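PDB 2ESH: conserved hypothetical protein TM0937 from Thermotoga maritima, which is of unknown function but, as a PadR-like protein of the helix-turn-helix class, is probably a DNA-binding transcriptional regulator. Local coordinates for residues G11-S16 / E98-R103. Sequence-based numbering, arbitrary orientation.
Sequences GWWLAS and EDMKRR
Met100 of the long C-terminal helix 84-116 meets Trp12 of helix 8-24 in a Met-aromatic contact, with Trp13 as a looser neighbour, and so joins the first helix of a PadR-like, winged-helix type domain to the helix that follows its two-stranded wing. The backbones stay well apart, with 12.0 Å between the CA atoms of Trp13 and Met100, and side chains alone span the gap; no hydrogen bond crosses it. The sulfur does the touching. Met100 SD lies 3.8 Å from Trp12 CZ3, with CH2 next, and meets this ring obliquely, 59° off the normal of the six-membered ring. Against Trp13 it comes in at the ring edge, near the plane, 4.5 Å from Met100 SD to Trp13 CZ3. The Trp12 CB points toward helix 84-116, and CG anti to the backbone N (chi1 179°) carries the indole on to the sulfur; the end of the Trp13 ring comes nearer than its CB direction would suggest. Leu97, nearly one turn earlier on helix 84-116, touches both tryptophans, and Ile43, Ile46 and Met49 of the loop between helices 29-37 and 52-61 pack on Trp13. The sulfur joins these apolar side chains in a contact whose residues are partly exposed.

The polar bonds stay within each helix. On helix 84-116, Arg102 NH1 makes a long salt bridge to Asp99 OD1 (3.3 Å), approaching from above the carboxylate plane. On helix 8-24, Trp12 O accepts from Ser16 N and, across the opposite face of its carbonyl plane, from Ser16 OG at 2.7 Å; the same hydroxyl oxygen sits over the centre of the Trp12 ring, 3.7 Å above its plane.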
ATOM      1  N   GLY A  11       4.184  -6.844   4.311  1.00 38.63           N
ATOM      2  CA  GLY A  11       2.949  -6.438   5.003  1.00 39.30           C
ATOM      3  C   GLY A  11       2.712  -4.918   5.038  1.00 38.25           C
ATOM      4  O   GLY A  11       1.685  -4.450   4.592  1.00 38.40           O
ATOM      5  N   TRP A  12       3.740  -4.160   5.423  1.00 36.98           N
ATOM      6  CA  TRP A  12       3.633  -2.747   5.603  1.00 35.46           C
ATOM      7  C   TRP A  12       3.577  -2.108   4.230  1.00 34.89           C
ATOM      8  O   TRP A  12       2.820  -1.216   3.940  1.00 32.93           O
ATOM      9  CB  TRP A  12       4.857  -2.265   6.401  1.00 34.13           C
ATOM     10  CG  TRP A  12       4.829  -0.788   6.599  1.00 31.54           C
ATOM     11  CD1 TRP A  12       4.154  -0.139   7.568  1.00 29.88           C
ATOM     12  CD2 TRP A  12       5.501   0.226   5.819  1.00 29.78           C
ATOM     13  NE1 TRP A  12       4.323   1.231   7.441  1.00 32.94           N
ATOM     14  CE2 TRP A  12       5.148   1.491   6.388  1.00 28.69           C
ATOM     15  CE3 TRP A  12       6.373   0.195   4.727  1.00 30.34           C
ATOM     16  CZ2 TRP A  12       5.661   2.713   5.931  1.00 25.90           C
ATOM     17  CZ3 TRP A  12       6.894   1.414   4.259  1.00 30.70           C
ATOM     18  CH2 TRP A  12       6.524   2.659   4.846  1.00 31.56           C
ATOM     19  N   TRP A  13       4.406  -2.623   3.361  1.00 36.90           N
ATOM     20  CA  TRP A  13       4.520  -2.088   2.025  1.00 36.54           C
ATOM     21  C   TRP A  13       3.255  -2.401   1.207  1.00 36.89           C
ATOM     22  O   TRP A  13       2.825  -1.578   0.382  1.00 36.78           O
ATOM     23  CB  TRP A  13       5.763  -2.693   1.381  1.00 36.79           C
ATOM     24  CG  TRP A  13       6.101  -2.022   0.100  1.00 37.12           C
ATOM     25  CD1 TRP A  13       5.715  -2.391  -1.138  1.00 40.03           C
ATOM     26  CD2 TRP A  13       6.826  -0.823  -0.047  1.00 36.51           C
ATOM     27  NE1 TRP A  13       6.242  -1.534  -2.073  1.00 40.12           N
ATOM     28  CE2 TRP A  13       6.906  -0.541  -1.420  1.00 37.60           C
ATOM     29  CE3 TRP A  13       7.496   0.018   0.855  1.00 43.81           C
ATOM     30  CZ2 TRP A  13       7.582   0.592  -1.924  1.00 44.83           C
ATOM     31  CZ3 TRP A  13       8.183   1.168   0.344  1.00 42.25           C
ATOM     32  CH2 TRP A  13       8.208   1.436  -1.014  1.00 40.06           C
ATOM     33  N   LEU A  14       2.647  -3.572   1.428  1.00 35.96           N
ATOM     34  CA  LEU A  14       1.353  -3.863   0.786  1.00 36.60           C
ATOM     35  C   LEU A  14       0.168  -2.927   1.285  1.00 36.77           C
ATOM     36  O   LEU A  14      -0.492  -2.240   0.492  1.00 38.07           O
ATOM     37  CB  LEU A  14       1.005  -5.382   0.947  1.00 36.36           C
ATOM     38  CG  LEU A  14      -0.226  -5.874   0.118  1.00 38.69           C
ATOM     39  CD1 LEU A  14      -0.074  -5.756  -1.448  1.00 36.70           C
ATOM     40  CD2 LEU A  14      -0.641  -7.332   0.551  1.00 39.72           C
ATOM     41  N   ALA A  15      -0.060  -2.875   2.595  1.00 35.52           N
ATOM     42  CA  ALA A  15      -1.110  -2.014   3.203  1.00 34.60           C
ATOM     43  C   ALA A  15      -0.959  -0.582   2.735  1.00 34.75           C
ATOM     44  O   ALA A  15      -1.950   0.052   2.411  1.00 34.28           O
ATOM     45  CB  ALA A  15      -1.054  -2.079   4.703  1.00 34.28           C
ATOM     46  N   SER A  16       0.288  -0.094   2.719  1.00 34.11           N
ATOM     47  CA  SER A  16       0.595   1.280   2.427  1.00 33.85           C
ATOM     48  C   SER A  16       0.215   1.554   1.027  1.00 33.48           C
ATOM     49  O   SER A  16      -0.396   2.569   0.749  1.00 32.85           O
ATOM     50  CB  SER A  16       2.087   1.601   2.655  1.00 32.24           C
ATOM     51  OG  SER A  16       2.277   1.462   4.082  1.00 37.41           O
ATOM     52  N   GLU A  98       9.995   8.995   4.157  0.50 35.77           N
ATOM     53  CA  GLU A  98      11.074  10.003   4.278  0.50 35.93           C
ATOM     54  C   GLU A  98      12.227   9.542   5.180  0.50 37.44           C
ATOM     55  O   GLU A  98      13.395   9.802   4.884  0.50 38.27           O
ATOM     56  CB  GLU A  98      10.524  11.332   4.766  0.50 35.27           C
ATOM     57  CG  GLU A  98       9.581  11.996   3.777  0.50 32.62           C
ATOM     58  CD  GLU A  98       8.612  12.959   4.415  0.50 35.34           C
ATOM     59  OE1 GLU A  98       8.619  13.170   5.672  0.50 37.05           O
ATOM     60  OE2 GLU A  98       7.827  13.526   3.641  0.50 34.98           O
ATOM     61  N   ASP A  99      11.892   8.851   6.271  1.00 38.67           N
ATOM     62  CA  ASP A  99      12.875   8.167   7.134  1.00 38.62           C
ATOM     63  C   ASP A  99      13.676   7.153   6.294  1.00 38.50           C
ATOM     64  O   ASP A  99      14.891   7.128   6.308  1.00 37.97           O
ATOM     65  CB  ASP A  99      12.155   7.395   8.261  1.00 38.70           C
ATOM     66  CG  ASP A  99      11.624   8.289   9.342  1.00 40.50           C
ATOM     67  OD1 ASP A  99      11.921   9.507   9.259  1.00 43.66           O
ATOM     68  OD2 ASP A  99      10.904   7.799  10.266  1.00 41.08           O
ATOM     69  N   MET A 100      12.961   6.327   5.548  1.00 38.30           N
ATOM     70  CA  MET A 100      13.569   5.215   4.827  1.00 37.21           C
ATOM     71  C   MET A 100      14.454   5.790   3.790  1.00 34.77           C
ATOM     72  O   MET A 100      15.553   5.349   3.658  1.00 35.55           O
ATOM     73  CB  MET A 100      12.525   4.347   4.100  1.00 36.08           C
ATOM     74  CG  MET A 100      11.639   3.534   5.002  1.00 42.29           C
ATOM     75  SD  MET A 100      10.540   2.490   3.930  1.00 47.71           S
ATOM     76  CE  MET A 100      11.818   1.638   2.996  1.00 22.45           C
ATOM     77  N   LYS A 101      13.986   6.807   3.094  1.00 34.69           N
ATOM     78  CA  LYS A 101      14.741   7.366   2.014  1.00 37.11           C
ATOM     79  C   LYS A 101      16.044   7.995   2.516  1.00 36.73           C
ATOM     80  O   LYS A 101      17.060   7.890   1.853  1.00 37.51           O
ATOM     81  CB  LYS A 101      13.876   8.320   1.119  1.00 36.89           C
ATOM     82  CG  LYS A 101      14.714   9.358   0.418  1.00 39.37           C
ATOM     83  CD  LYS A 101      13.932  10.265  -0.478  1.00 48.86           C
ATOM     84  CE  LYS A 101      13.234  11.396   0.245  1.00 55.24           C
ATOM     85  NZ  LYS A 101      13.050  12.422  -0.860  1.00 57.61           N
ATOM     86  N   ARG A 102      16.017   8.617   3.691  1.00 38.51           N
ATOM     87  CA  ARG A 102      17.203   9.251   4.285  1.00 39.75           C
ATOM     88  C   ARG A 102      18.165   8.157   4.676  1.00 38.47           C
ATOM     89  O   ARG A 102      19.336   8.220   4.441  1.00 38.33           O
ATOM     90  CB  ARG A 102      16.815  10.057   5.533  1.00 40.95           C
ATOM     91  CG  ARG A 102      17.868  11.052   6.092  1.00 46.13           C
ATOM     92  CD  ARG A 102      17.296  11.822   7.369  1.00 51.90           C
ATOM     93  NE  ARG A 102      15.890  12.247   7.112  1.00 51.12           N
ATOM     94  CZ  ARG A 102      14.799  11.805   7.767  1.00 53.23           C
ATOM     95  NH1 ARG A 102      14.862  10.863   8.759  1.00 44.32           N
ATOM     96  NH2 ARG A 102      13.613  12.274   7.352  1.00 54.32           N
ATOM     97  N   ARG A 103      17.649   7.080   5.210  1.00 38.35           N
ATOM     98  CA  ARG A 103      18.550   5.983   5.573  1.00 36.20           C
ATOM     99  C   ARG A 103      19.274   5.356   4.327  1.00 35.68           C
ATOM    100  O   ARG A 103      20.466   5.048   4.372  1.00 34.96           O
ATOM    101  CB  ARG A 103      17.749   4.971   6.345  1.00 34.76           C
ATOM    102  CG  ARG A 103      18.382   3.651   6.401  1.00 41.08           C
ATOM    103  CD  ARG A 103      19.593   3.848   7.350  1.00 50.49           C
ATOM    104  NE  ARG A 103      20.450   2.716   7.609  1.00 53.80           N
ATOM    105  CZ  ARG A 103      21.468   2.818   8.476  1.00 61.51           C
ATOM    106  NH1 ARG A 103      21.721   3.968   9.112  1.00 58.96           N
ATOM    107  NH2 ARG A 103      22.253   1.791   8.723  1.00 60.80           N
TER